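Local coordinates for protein nucleoporin NUP159 (Saccharomyces cerevisiae, PDB 1XIP) that tethers the RNA helicase Dbp5 to the nuclear pore complex for mRNA export, through this N-terminal beta-propeller domain, at residues A60-L65 / L111-L116; L67-I72 / L363-I368; N136-I141 / W189-M194; K196-S201 / Q225-V230. All blocks are in the same frame, centred on the assembly; numbering follows the deposited sequence.

In the fold
The four contacts are seams of one beta-propeller, each joining parts of different blades. Contacts 1, 3 and 4 join blades that follow each other in sequence, whereas contact 2 brings residues 67-72 of helix 65-73 against residues 363-368, 291 residues on, where the ring closes. Contacts 1 and 2 have centres about 18 Å apart and touch: Leu-65 CD2 packs 3.4 Å from Tyr-367 OH, where strand 59-64 passes into the helix. Contacts 3 and 4, with centres about 19 Å apart, share strand 193-200 and adjoin in sequence. Contacts 1 and 4 lie on opposite sides of the domain centre, about 37 Å apart between centres, as do contacts 2 and 4, at about 34 Å.

Contact 1 (A60-L65 / L111-L116); sequences AVVGEL and LDLEEL
Val-62 presents its two methyls to two different leucines, and the three side chains meet at slanting angles. With CG1 anti to the backbone N (chi1 176°) and CG2 anti to the carbonyl carbon, the isopropyl group opens as a fork toward segment 111-116. CG2 of Val-62 lies 3.8 Å from CD2 of Leu-111, and CG1 of Val-62 lies 4.1 Å from CD2 of Leu-113. The leucines reach these methyls in different ways. Leu-111 starts out toward the valine from strand 107-112, while Leu-113, in the turn just past the strand end, sets off to one side and brings only its far end close. A single CD2 methyl of each leucine does the touching. The backbones stay well apart, with the CA atoms of Val-62 and Leu-113 separated by 9.1 Å, which excludes strand pairing. Instead, side chains join the third strands of two consecutive propeller blades. Trp-83, from the strand beside 59-64, touches Val-62, Leu-111 and Leu-116 and so widens the apolar patch. No hydrogen bond crosses the contact; 102 Å² are buried, and the atoms in touch are all methyls, so cohesion here probably rests on dispersion and the exclusion of water.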
loop_
_atom_site.group_PDB
_atom_site.type_symbol
_atom_site.label_atom_id
_atom_site.label_comp_id
_atom_site.label_asym_id
_atom_site.label_seq_id
_atom_site.Cartn_x
_atom_site.Cartn_y
_atom_site.Cartn_z
ATOM N N ALA A 60 9.016 -9.393 -13.770
ATOM C CA ALA A 60 8.580 -7.994 -13.854
ATOM C C ALA A 60 8.195 -7.612 -15.291
ATOM O O ALA A 60 8.846 -8.031 -16.239
ATOM C CB ALA A 60 9.678 -7.083 -13.346
ATOM N N VAL A 61 7.152 -6.807 -15.456
ATOM C CA VAL A 61 6.749 -6.369 -16.814
ATOM C C VAL A 61 6.314 -4.907 -16.895
ATOM O O VAL A 61 5.677 -4.397 -15.989
ATOM C CB VAL A 61 5.572 -7.258 -17.431
ATOM C CG1 VAL A 61 5.986 -8.693 -17.593
ATOM C CG2 VAL A 61 4.296 -7.164 -16.600
ATOM N N VAL A 62 6.636 -4.254 -18.002
ATOM C CA VAL A 62 5.969 -3.012 -18.396
ATOM C C VAL A 62 5.058 -3.319 -19.607
ATOM O O VAL A 62 5.470 -4.022 -20.509
ATOM C CB VAL A 62 7.018 -1.952 -18.753
ATOM C CG1 VAL A 62 6.385 -0.692 -19.261
ATOM C CG2 VAL A 62 7.831 -1.642 -17.545
ATOM N N GLY A 63 3.832 -2.794 -19.615
ATOM C CA GLY A 63 2.864 -3.062 -20.708
ATOM C C GLY A 63 1.851 -1.934 -20.984
ATOM O O GLY A 63 1.740 -0.990 -20.217
ATOM N N GLU A 64 1.122 -2.034 -22.088
ATOM C CA GLU A 64 0.099 -1.049 -22.437
ATOM C C GLU A 64 -1.149 -1.175 -21.542
ATOM O O GLU A 64 -1.675 -2.278 -21.343
ATOM C CB GLU A 64 -0.305 -1.218 -23.895
ATOM C CG GLU A 64 0.316 -0.205 -24.855
ATOM C CD GLU A 64 -0.154 1.245 -24.612
ATOM O OE1 GLU A 64 -1.294 1.471 -24.058
ATOM O OE2 GLU A 64 0.625 2.173 -24.979
ATOM N N LEU A 65 -1.625 -0.053 -21.007
ATOM C CA LEU A 65 -2.767 -0.047 -20.098
ATOM C C LEU A 65 -4.089 -0.433 -20.770
ATOM O O LEU A 65 -4.853 -1.235 -20.223
ATOM C CB LEU A 65 -2.909 1.321 -19.447
ATOM C CG LEU A 65 -3.324 1.540 -17.986
ATOM C CD1 LEU A 65 -4.060 2.875 -17.885
ATOM C CD2 LEU A 65 -4.147 0.418 -17.385
ATOM N N LEU A 111 14.605 1.489 -15.432
ATOM C CA LEU A 111 14.415 1.188 -16.847
ATOM C C LEU A 111 14.023 2.451 -17.610
ATOM O O LEU A 111 13.114 3.168 -17.219
ATOM C CB LEU A 111 13.374 0.086 -17.042
ATOM C CG LEU A 111 12.783 -0.079 -18.440
ATOM C CD1 LEU A 111 13.719 -0.883 -19.318
ATOM C CD2 LEU A 111 11.428 -0.736 -18.347
ATOM N N ASP A 112 14.725 2.720 -18.691
ATOM C CA ASP A 112 14.504 3.915 -19.464
ATOM C C ASP A 112 13.353 3.642 -20.409
ATOM O O ASP A 112 13.412 2.710 -21.188
ATOM C CB ASP A 112 15.779 4.228 -20.232
ATOM C CG ASP A 112 15.805 5.630 -20.805
ATOM O OD1 ASP A 112 14.737 6.303 -20.893
ATOM O OD2 ASP A 112 16.874 6.138 -21.212
ATOM N N LEU A 113 12.295 4.439 -20.338
ATOM C CA LEU A 113 11.062 4.098 -21.050
ATOM C C LEU A 113 11.144 4.444 -22.512
ATOM O O LEU A 113 10.296 4.024 -23.296
ATOM C CB LEU A 113 9.835 4.766 -20.425
ATOM C CG LEU A 113 9.269 4.141 -19.147
ATOM C CD1 LEU A 113 8.423 5.160 -18.428
ATOM C CD2 LEU A 113 8.456 2.890 -19.441
ATOM N N GLU A 114 12.167 5.209 -22.880
ATOM C CA GLU A 114 12.378 5.569 -24.274
ATOM C C GLU A 114 13.512 4.783 -24.949
ATOM O O GLU A 114 13.619 4.775 -26.179
ATOM C CB GLU A 114 12.569 7.081 -24.414
ATOM C CG GLU A 114 11.267 7.812 -24.736
ATOM C CD GLU A 114 11.305 9.294 -24.385
ATOM O OE1 GLU A 114 12.174 10.032 -24.923
ATOM O OE2 GLU A 114 10.455 9.728 -23.578
ATOM N N GLU A 115 14.353 4.136 -24.146
ATOM C CA GLU A 115 15.309 3.157 -24.653
ATOM C C GLU A 115 15.295 1.919 -23.766
ATOM O O GLU A 115 16.165 1.742 -22.904
ATOM C CB GLU A 115 16.720 3.748 -24.749
ATOM C CG GLU A 115 17.518 3.221 -25.940
ATOM C CD GLU A 115 18.991 3.657 -25.925
ATOM O OE1 GLU A 115 19.546 3.881 -24.805
ATOM O OE2 GLU A 115 19.604 3.773 -27.030
ATOM N N LEU A 116 14.302 1.057 -23.999
ATOM C CA LEU A 116 14.027 -0.092 -23.131
ATOM C C LEU A 116 15.183 -1.094 -22.998
ATOM O O LEU A 116 15.102 -2.043 -22.216
ATOM C CB LEU A 116 12.747 -0.804 -23.570
ATOM C CG LEU A 116 11.436 -0.052 -23.330
ATOM C CD1 LEU A 116 10.331 -0.590 -24.233
ATOM C CD2 LEU A 116 10.994 -0.071 -21.868
#

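Contact 2 (L67-I72 / L363-I368); sequences LLRDHI and LPLVYI
The Tyr-367 ring is met at its edge, in its plane, by Leu-68 CD2 from the helix and by Leu-365 CB from its own strand, while one face of the Arg-69 guanidinium receives Leu-365 CD1, 3.8 Å above the plane and offset toward the rim. The two flat groups stand almost perpendicular, 84° apart. This is the closure region of the propeller: strand 365-370 belongs to the last blade, one edge strand of which, 18-26, comes from near the N-terminus in the manner of a Velcro closure. Helix 65-73, inserted between strands 59-64 and 83-86 of one blade, has its segment 67-72 lying across strand 365-368, at 80° to it and 11.9 Å between the axes. Leu-68, with CG anti to its own backbone N (chi1 178°), slides past the tyrosine in the opposite direction and sets CD2 3.6 Å from Tyr-367 CE2. Polar ends are satisfied outside the two segments: the Tyr-367 hydroxyl hydrogen-bonds Asp-343 OD2, and Arg-69 NH1 bonds Thr-346 OG1. A phenylalanine in place of Tyr-367 would probably leave that Asp-343 carboxylate without its hydroxyl mate and open a small gap beside the stem of Arg-69. That stem crosses the tyrosine nearly at a right angle, its CB 3.5 Å and its CG 3.6 Å from Tyr-367 OH.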
loop_
_atom_site.group_PDB
_atom_site.type_symbol
_atom_site.label_atom_id
_atom_site.label_comp_id
_atom_site.label_asym_id
_atom_site.label_seq_id
_atom_site.Cartn_x
_atom_site.Cartn_y
_atom_site.Cartn_z
ATOM N N LEU A 67 -4.508 -2.321 -23.149
ATOM C CA LEU A 67 -4.396 -3.748 -23.387
ATOM C C LEU A 67 -4.779 -4.531 -22.148
ATOM O O LEU A 67 -5.587 -5.453 -22.216
ATOM C CB LEU A 67 -2.982 -4.113 -23.817
ATOM C CG LEU A 67 -2.761 -4.899 -25.112
ATOM C CD1 LEU A 67 -3.844 -5.950 -25.296
ATOM C CD2 LEU A 67 -2.712 -3.965 -26.320
ATOM N N LEU A 68 -4.225 -4.153 -21.011
ATOM C CA LEU A 68 -4.518 -4.846 -19.772
ATOM C C LEU A 68 -5.997 -4.734 -19.419
ATOM O O LEU A 68 -6.634 -5.719 -19.051
ATOM C CB LEU A 68 -3.646 -4.295 -18.655
ATOM C CG LEU A 68 -3.840 -4.855 -17.256
ATOM C CD1 LEU A 68 -3.502 -6.329 -17.225
ATOM C CD2 LEU A 68 -2.993 -4.040 -16.248
ATOM N N ARG A 69 -6.548 -3.534 -19.556
ATOM C CA ARG A 69 -7.967 -3.341 -19.325
ATOM C C ARG A 69 -8.777 -4.318 -20.177
ATOM O O ARG A 69 -9.583 -5.071 -19.649
ATOM C CB ARG A 69 -8.376 -1.899 -19.601
ATOM C CG ARG A 69 -9.692 -1.513 -18.958
ATOM C CD ARG A 69 -10.758 -1.127 -19.974
ATOM N NE ARG A 69 -12.141 -1.238 -19.480
ATOM C CZ ARG A 69 -12.891 -0.204 -19.076
ATOM N NH1 ARG A 69 -12.387 1.033 -19.073
ATOM N NH2 ARG A 69 -14.144 -0.410 -18.666
ATOM N N ASP A 70 -8.512 -4.331 -21.483
ATOM C CA ASP A 70 -9.262 -5.126 -22.446
ATOM C C ASP A 70 -9.090 -6.624 -22.234
ATOM O O ASP A 70 -10.030 -7.403 -22.442
ATOM C CB ASP A 70 -8.828 -4.763 -23.861
ATOM C CG ASP A 70 -9.387 -3.434 -24.326
ATOM O OD1 ASP A 70 -10.125 -2.778 -23.561
ATOM O OD2 ASP A 70 -9.131 -2.951 -25.456
ATOM N N HIS A 71 -7.883 -7.024 -21.846
ATOM C CA HIS A 71 -7.595 -8.420 -21.533
ATOM C C HIS A 71 -8.449 -8.906 -20.353
ATOM O O HIS A 71 -9.007 -10.001 -20.378
ATOM C CB HIS A 71 -6.101 -8.615 -21.238
ATOM C CG HIS A 71 -5.744 -10.012 -20.839
ATOM N ND1 HIS A 71 -5.845 -11.088 -21.704
ATOM C CD2 HIS A 71 -5.300 -10.517 -19.663
ATOM C CE1 HIS A 71 -5.476 -12.190 -21.076
ATOM N NE2 HIS A 71 -5.141 -11.872 -19.835
ATOM N N ILE A 72 -8.554 -8.071 -19.328
ATOM C CA ILE A 72 -9.257 -8.439 -18.109
ATOM C C ILE A 72 -10.781 -8.416 -18.290
ATOM O O ILE A 72 -11.479 -9.301 -17.804
ATOM C CB ILE A 72 -8.842 -7.495 -16.966
ATOM C CG1 ILE A 72 -7.345 -7.620 -16.653
ATOM C CG2 ILE A 72 -9.724 -7.695 -15.752
ATOM C CD1 ILE A 72 -6.934 -8.865 -15.921
ATOM N N LEU A 363 -16.479 6.421 -13.485
ATOM C CA LEU A 363 -15.859 5.945 -12.249
ATOM C C LEU A 363 -14.357 5.600 -12.373
ATOM O O LEU A 363 -13.910 5.140 -13.426
ATOM C CB LEU A 363 -16.644 4.717 -11.725
ATOM C CG LEU A 363 -17.299 3.709 -12.710
ATOM C CD1 LEU A 363 -16.246 2.991 -13.569
ATOM C CD2 LEU A 363 -18.177 2.681 -11.969
ATOM N N PRO A 364 -13.596 5.831 -11.295
ATOM C CA PRO A 364 -12.187 5.454 -11.259
ATOM C C PRO A 364 -12.071 3.933 -11.091
ATOM O O PRO A 364 -12.958 3.301 -10.498
ATOM C CB PRO A 364 -11.651 6.166 -10.011
ATOM C CG PRO A 364 -12.758 7.098 -9.559
ATOM C CD PRO A 364 -14.025 6.501 -10.055
ATOM N N LEU A 365 -10.994 3.351 -11.611
ATOM C CA LEU A 365 -10.844 1.915 -11.611
ATOM C C LEU A 365 -9.679 1.564 -10.733
ATOM O O LEU A 365 -8.603 2.121 -10.883
ATOM C CB LEU A 365 -10.643 1.385 -13.031
ATOM C CG LEU A 365 -11.756 1.611 -14.063
ATOM C CD1 LEU A 365 -11.445 0.889 -15.376
ATOM C CD2 LEU A 365 -13.130 1.198 -13.553
ATOM N N VAL A 366 -9.913 0.666 -9.785
ATOM C CA VAL A 366 -8.866 0.170 -8.914
ATOM C C VAL A 366 -8.393 -1.193 -9.419
ATOM O O VAL A 366 -9.177 -2.159 -9.491
ATOM C CB VAL A 366 -9.380 0.034 -7.445
ATOM C CG1 VAL A 366 -8.259 -0.366 -6.512
ATOM C CG2 VAL A 366 -10.047 1.326 -6.972
ATOM N N TYR A 367 -7.124 -1.262 -9.798
ATOM C CA TYR A 367 -6.487 -2.524 -10.181
ATOM C C TYR A 367 -5.798 -3.085 -8.960
ATOM O O TYR A 367 -5.050 -2.340 -8.261
ATOM C CB TYR A 367 -5.424 -2.283 -11.241
ATOM C CG TYR A 367 -5.926 -1.928 -12.617
ATOM C CD1 TYR A 367 -7.008 -1.051 -12.807
ATOM C CD2 TYR A 367 -5.292 -2.437 -13.748
ATOM C CE1 TYR A 367 -7.435 -0.716 -14.081
ATOM C CE2 TYR A 367 -5.707 -2.094 -15.017
ATOM C CZ TYR A 367 -6.775 -1.240 -15.183
ATOM O OH TYR A 367 -7.177 -0.923 -16.467
ATOM N N ILE A 368 -6.040 -4.373 -8.690
ATOM C CA ILE A 368 -5.454 -5.061 -7.530
ATOM C C ILE A 368 -4.739 -6.340 -7.977
ATOM O O ILE A 368 -5.335 -7.166 -8.690
ATOM C CB ILE A 368 -6.554 -5.398 -6.471
ATOM C CG1 ILE A 368 -7.358 -4.130 -6.084
ATOM C CG2 ILE A 368 -5.951 -6.089 -5.253
ATOM C CD1 ILE A 368 -8.473 -4.352 -5.078
#

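Contact 3 (N136-I141 / W189-M194); sequences NNTLVI and WRNGEM
A type I' beta turn, Arg-190 to Glu-193, caps the hairpin between strands 184-190 and 193-200, and Trp-189 and Asn-191 at this hairpin end meet Thr-138 and Val-140 on strand 138-143 of the preceding propeller blade. Two backbone bonds close the turn, Arg-190 N to Glu-193 O at 2.8 Å and Glu-193 N to Arg-190 O at 3.1 Å. Gly-192 takes a positive phi of 93°, where a CB would press against the carbonyl O of Asn-191. The turn also folds back on the indole: Gly-192 N lies 3.3 Å above one face of the Trp-189 ring, toward its rim, and Glu-193 O sits over the same face.

The CB of Trp-189 points toward the other blade, and with CG anti to the backbone N (chi1 175°) the indole reaches it benzene end first. Thr-138 OG1 lies at that edge, in the ring plane, 3.9 Å from Trp-189 CZ2, the two side chains sliding past each other in opposite directions. Selenomethionine Met-194 puts its CE at another point of the edge. Val-140 CG2 comes in obliquely, 4.3 Å from Trp-189 CH2. Asn-191 starts off to one side, but its end comes nearer, OD1 standing 4.0 Å from Thr-138 CG2. Leu-161 touches both Val-140 and Trp-189, extending the apolar layer between the blades. With no hydrogen bond across the 211 Å² interface, van der Waals fit around a buried indole holds the blades here, and Thr-138 OG1 and Asn-191 OD1 take part across the seam by contact alone.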
loop_
_atom_site.group_PDB
_atom_site.type_symbol
_atom_site.label_atom_id
_atom_site.label_comp_id
_atom_site.label_asym_id
_atom_site.label_seq_id
_atom_site.Cartn_x
_atom_site.Cartn_y
_atom_site.Cartn_z
ATOM N N ASN A 136 8.436 13.015 -4.755
ATOM C CA ASN A 136 8.617 13.744 -6.007
ATOM C C ASN A 136 9.810 13.205 -6.751
ATOM O O ASN A 136 9.692 12.269 -7.535
ATOM C CB ASN A 136 8.742 15.249 -5.762
ATOM C CG ASN A 136 7.434 15.872 -5.333
ATOM O OD1 ASN A 136 6.441 15.840 -6.068
ATOM N ND2 ASN A 136 7.415 16.427 -4.127
ATOM N N ASN A 137 10.962 13.800 -6.488
ATOM C CA ASN A 137 12.227 13.314 -6.999
ATOM C C ASN A 137 12.998 12.628 -5.899
ATOM O O ASN A 137 14.231 12.599 -5.911
ATOM C CB ASN A 137 13.061 14.473 -7.563
ATOM C CG ASN A 137 12.393 15.143 -8.722
ATOM O OD1 ASN A 137 12.032 14.492 -9.715
ATOM N ND2 ASN A 137 12.187 16.450 -8.605
ATOM N N THR A 138 12.279 12.092 -4.926
ATOM C CA THR A 138 12.955 11.466 -3.814
ATOM C C THR A 138 12.298 10.142 -3.428
ATOM O O THR A 138 11.072 9.979 -3.530
ATOM C CB THR A 138 13.068 12.435 -2.613
ATOM O OG1 THR A 138 11.775 12.636 -2.060
ATOM C CG2 THR A 138 13.453 13.856 -3.046
ATOM N N LEU A 139 13.139 9.198 -3.015
ATOM C CA LEU A 139 12.704 7.895 -2.550
ATOM C C LEU A 139 12.906 7.816 -1.087
ATOM O O LEU A 139 14.028 7.944 -0.626
ATOM C CB LEU A 139 13.539 6.804 -3.192
ATOM C CG LEU A 139 12.842 5.982 -4.268
ATOM C CD1 LEU A 139 13.763 4.872 -4.717
ATOM C CD2 LEU A 139 11.559 5.419 -3.734
ATOM N N VAL A 140 11.826 7.604 -0.345
ATOM C CA VAL A 140 11.929 7.447 1.093
ATOM C C VAL A 140 11.999 5.970 1.431
ATOM O O VAL A 140 11.165 5.196 0.996
ATOM C CB VAL A 140 10.784 8.122 1.847
ATOM C CG1 VAL A 140 11.046 8.044 3.354
ATOM C CG2 VAL A 140 10.640 9.574 1.418
ATOM N N ILE A 141 13.004 5.592 2.214
ATOM C CA ILE A 141 13.365 4.195 2.381
ATOM C C ILE A 141 13.397 3.798 3.851
ATOM O O ILE A 141 14.067 4.444 4.670
ATOM C CB ILE A 141 14.744 3.926 1.704
ATOM C CG1 ILE A 141 14.614 4.014 0.183
ATOM C CG2 ILE A 141 15.290 2.563 2.101
ATOM C CD1 ILE A 141 15.905 4.218 -0.552
ATOM N N TRP A 189 6.584 18.202 5.227
ATOM C CA TRP A 189 7.520 17.665 4.246
ATOM C C TRP A 189 7.575 18.508 2.944
ATOM O O TRP A 189 6.542 18.784 2.316
ATOM C CB TRP A 189 7.159 16.209 3.930
ATOM C CG TRP A 189 7.999 15.621 2.851
ATOM C CD1 TRP A 189 7.747 15.649 1.508
ATOM C CD2 TRP A 189 9.245 14.940 3.011
ATOM N NE1 TRP A 189 8.762 15.028 0.822
ATOM C CE2 TRP A 189 9.696 14.582 1.721
ATOM C CE3 TRP A 189 10.034 14.598 4.116
ATOM C CZ2 TRP A 189 10.897 13.887 1.506
ATOM C CZ3 TRP A 189 11.219 13.918 3.907
ATOM C CH2 TRP A 189 11.639 13.564 2.609
ATOM N N ARG A 190 8.786 18.891 2.540
ATOM C CA ARG A 190 8.992 19.663 1.308
ATOM C C ARG A 190 10.291 19.288 0.593
ATOM O O ARG A 190 11.369 19.786 0.955
ATOM C CB ARG A 190 9.007 21.166 1.618
ATOM C CG ARG A 190 7.814 21.927 1.085
ATOM C CD ARG A 190 8.081 22.700 -0.180
ATOM N NE ARG A 190 6.891 22.736 -1.023
ATOM C CZ ARG A 190 6.653 23.652 -1.950
ATOM N NH1 ARG A 190 7.527 24.621 -2.167
ATOM N NH2 ARG A 190 5.536 23.596 -2.667
ATOM N N ASN A 191 10.188 18.416 -0.418
ATOM C CA ASN A 191 11.336 18.047 -1.264
ATOM C C ASN A 191 12.617 17.641 -0.487
ATOM O O ASN A 191 13.691 18.225 -0.685
ATOM C CB ASN A 191 11.625 19.161 -2.280
ATOM C CG ASN A 191 12.634 18.752 -3.344
ATOM O OD1 ASN A 191 12.533 17.679 -3.946
ATOM N ND2 ASN A 191 13.606 19.620 -3.595
ATOM N N GLY A 192 12.489 16.638 0.386
ATOM C CA GLY A 192 13.618 16.135 1.161
ATOM C C GLY A 192 13.774 16.790 2.525
ATOM O O GLY A 192 14.496 16.285 3.391
ATOM N N GLU A 193 13.088 17.911 2.716
ATOM C CA GLU A 193 13.213 18.715 3.926
ATOM C C GLU A 193 11.999 18.529 4.830
ATOM O O GLU A 193 10.877 18.353 4.349
ATOM C CB GLU A 193 13.376 20.197 3.558
ATOM C CG GLU A 193 14.416 20.944 4.381
ATOM C CD GLU A 193 15.814 20.849 3.792
ATOM O OE1 GLU A 193 16.767 21.313 4.463
ATOM O OE2 GLU A 193 15.961 20.313 2.667
HETATM N N MSE A 194 12.223 18.585 6.142
HETATM C CA MSE A 194 11.148 18.341 7.102
HETATM C C MSE A 194 11.266 19.076 8.428
HETATM O O MSE A 194 12.361 19.277 8.953
HETATM C CB MSE A 194 11.009 16.850 7.369
HETATM C CG MSE A 194 12.291 16.168 7.791
HETATM SE SE MSE A 194 11.999 14.268 8.084
HETATM C CE MSE A 194 10.156 14.134 7.600
#

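Contact 4 (K196-S201 / Q225-V230); sequences KQFEFS and QDFLAV
Phe-198 points its CB from strand 193-200 toward Phe-227, and its CG lies between the backbone N and the carbonyl carbon (chi1 44°), which swings the ring across the seam. From CB outward, the side chain meets segment 225-230 within 4.2 Å only at CE2 and CZ. CE2 of Phe-198 lies 3.7 Å from both CE2 and CZ of Phe-227. At the tip, CZ of Phe-198 is 3.7 Å from CZ of Phe-227. Each ring is met at its edge, the planes inclined at about 65°, so the rings are not stacked face to face. A second, looser approach comes from Phe-200, whose CZ is 4.4 Å from Phe-227 CD2. His-253 stacks on the Phe-198 ring, and Gln-197 with Phe-198 forms a classic beta bulge opposite Ser-186. An alanine in place of Phe-198 would probably open a gap beside CE2 and CZ of Phe-227 and deprive His-253 of its stacking partner. The CA atoms of Phe-198 and Gln-225 are 10.3 Å apart and no hydrogen bond links the segments: aromatic side chains join the outer strand of one blade to strand 226-232 of the next, as in hydrophobic seams between beta-propeller blades.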
loop_
_atom_site.group_PDB
_atom_site.type_symbol
_atom_site.label_atom_id
_atom_site.label_comp_id
_atom_site.label_asym_id
_atom_site.label_seq_id
_atom_site.Cartn_x
_atom_site.Cartn_y
_atom_site.Cartn_z
ATOM N N LYS A 196 9.256 19.094 12.291
ATOM C CA LYS A 196 8.306 18.485 13.226
ATOM C C LYS A 196 7.014 19.288 13.307
ATOM O O LYS A 196 7.045 20.491 13.517
ATOM C CB LYS A 196 8.937 18.364 14.614
ATOM C CG LYS A 196 9.457 16.973 14.944
ATOM C CD LYS A 196 8.793 16.392 16.194
ATOM C CE LYS A 196 9.809 16.216 17.316
ATOM N NZ LYS A 196 10.600 14.960 17.175
ATOM N N GLN A 197 5.890 18.624 13.102
ATOM C CA GLN A 197 4.586 19.270 13.156
ATOM C C GLN A 197 4.031 19.004 14.547
ATOM O O GLN A 197 3.789 19.937 15.317
ATOM C CB GLN A 197 3.644 18.684 12.086
ATOM C CG GLN A 197 2.974 19.694 11.122
ATOM C CD GLN A 197 2.177 19.003 9.985
ATOM O OE1 GLN A 197 2.330 19.347 8.811
ATOM N NE2 GLN A 197 1.335 18.039 10.343
ATOM N N PHE A 198 3.845 17.721 14.863
ATOM C CA PHE A 198 3.433 17.281 16.196
ATOM C C PHE A 198 3.989 15.902 16.569
ATOM O O PHE A 198 4.722 15.286 15.800
ATOM C CB PHE A 198 1.903 17.326 16.372
ATOM C CG PHE A 198 1.129 16.777 15.217
ATOM C CD1 PHE A 198 0.676 17.621 14.204
ATOM C CD2 PHE A 198 0.816 15.425 15.153
ATOM C CE1 PHE A 198 -0.062 17.123 13.125
ATOM C CE2 PHE A 198 0.076 14.909 14.086
ATOM C CZ PHE A 198 -0.363 15.762 13.064
ATOM N N GLU A 199 3.624 15.430 17.760
ATOM C CA GLU A 199 4.218 14.247 18.368
ATOM C C GLU A 199 3.253 13.727 19.414
ATOM O O GLU A 199 2.625 14.521 20.117
ATOM C CB GLU A 199 5.523 14.648 19.046
ATOM C CG GLU A 199 6.451 13.506 19.401
ATOM C CD GLU A 199 7.871 13.986 19.651
ATOM O OE1 GLU A 199 8.075 14.903 20.489
ATOM O OE2 GLU A 199 8.788 13.450 19.001
ATOM N N PHE A 200 3.122 12.406 19.530
ATOM C CA PHE A 200 2.305 11.837 20.601
ATOM C C PHE A 200 2.582 10.372 20.936
ATOM O O PHE A 200 3.147 9.634 20.134
ATOM C CB PHE A 200 0.807 12.081 20.360
ATOM C CG PHE A 200 0.301 11.552 19.060
ATOM C CD1 PHE A 200 -0.342 10.329 19.004
ATOM C CD2 PHE A 200 0.440 12.292 17.889
ATOM C CE1 PHE A 200 -0.829 9.832 17.792
ATOM C CE2 PHE A 200 -0.039 11.808 16.679
ATOM C CZ PHE A 200 -0.681 10.574 16.632
ATOM N N SER A 201 2.189 9.979 22.147
ATOM C CA SER A 201 2.312 8.612 22.627
ATOM C C SER A 201 0.955 7.925 22.605
ATOM O O SER A 201 -0.051 8.535 22.271
ATOM C CB SER A 201 2.879 8.605 24.047
ATOM O OG SER A 201 4.119 7.925 24.083
ATOM N N GLN A 225 -4.656 15.540 9.241
ATOM C CA GLN A 225 -5.080 15.391 10.641
ATOM C C GLN A 225 -5.339 13.946 11.139
ATOM O O GLN A 225 -5.158 13.648 12.333
ATOM C CB GLN A 225 -6.310 16.257 10.902
ATOM C CG GLN A 225 -5.935 17.624 11.438
ATOM C CD GLN A 225 -7.029 18.650 11.267
ATOM O OE1 GLN A 225 -7.851 18.850 12.174
ATOM N NE2 GLN A 225 -7.037 19.325 10.111
ATOM N N ASP A 226 -5.771 13.071 10.228
ATOM C CA ASP A 226 -6.054 11.672 10.553
ATOM C C ASP A 226 -4.908 10.721 10.221
ATOM O O ASP A 226 -4.147 10.944 9.276
ATOM C CB ASP A 226 -7.300 11.172 9.818
ATOM C CG ASP A 226 -8.419 12.198 9.768
ATOM O OD1 ASP A 226 -8.356 13.233 10.491
ATOM O OD2 ASP A 226 -9.412 12.038 9.009
ATOM N N PHE A 227 -4.807 9.649 10.999
ATOM C CA PHE A 227 -3.956 8.523 10.660
ATOM C C PHE A 227 -4.696 7.224 10.957
ATOM O O PHE A 227 -5.639 7.183 11.754
ATOM C CB PHE A 227 -2.627 8.553 11.427
ATOM C CG PHE A 227 -1.953 9.900 11.449
ATOM C CD1 PHE A 227 -1.048 10.251 10.459
ATOM C CD2 PHE A 227 -2.212 10.813 12.477
ATOM C CE1 PHE A 227 -0.414 11.496 10.474
ATOM C CE2 PHE A 227 -1.593 12.070 12.497
ATOM C CZ PHE A 227 -0.692 12.409 11.491
ATOM N N LEU A 228 -4.268 6.161 10.296
ATOM C CA LEU A 228 -4.748 4.840 10.607
ATOM C C LEU A 228 -3.536 4.037 11.026
ATOM O O LEU A 228 -2.553 3.963 10.289
ATOM C CB LEU A 228 -5.410 4.243 9.369
ATOM C CG LEU A 228 -6.155 2.905 9.344
ATOM C CD1 LEU A 228 -5.554 2.023 8.300
ATOM C CD2 LEU A 228 -6.203 2.210 10.667
ATOM N N ALA A 229 -3.592 3.472 12.231
ATOM C CA ALA A 229 -2.483 2.695 12.795
ATOM C C ALA A 229 -2.904 1.269 13.057
ATOM O O ALA A 229 -4.052 1.011 13.406
ATOM C CB ALA A 229 -2.004 3.328 14.075
ATOM N N VAL A 230 -1.975 0.337 12.910
ATOM C CA VAL A 230 -2.274 -1.044 13.244
ATOM C C VAL A 230 -1.239 -1.643 14.184
ATOM O O VAL A 230 -0.041 -1.397 14.040
ATOM C CB VAL A 230 -2.454 -1.929 12.002
ATOM C CG1 VAL A 230 -2.984 -3.308 12.416
ATOM C CG2 VAL A 230 -3.403 -1.274 10.993
#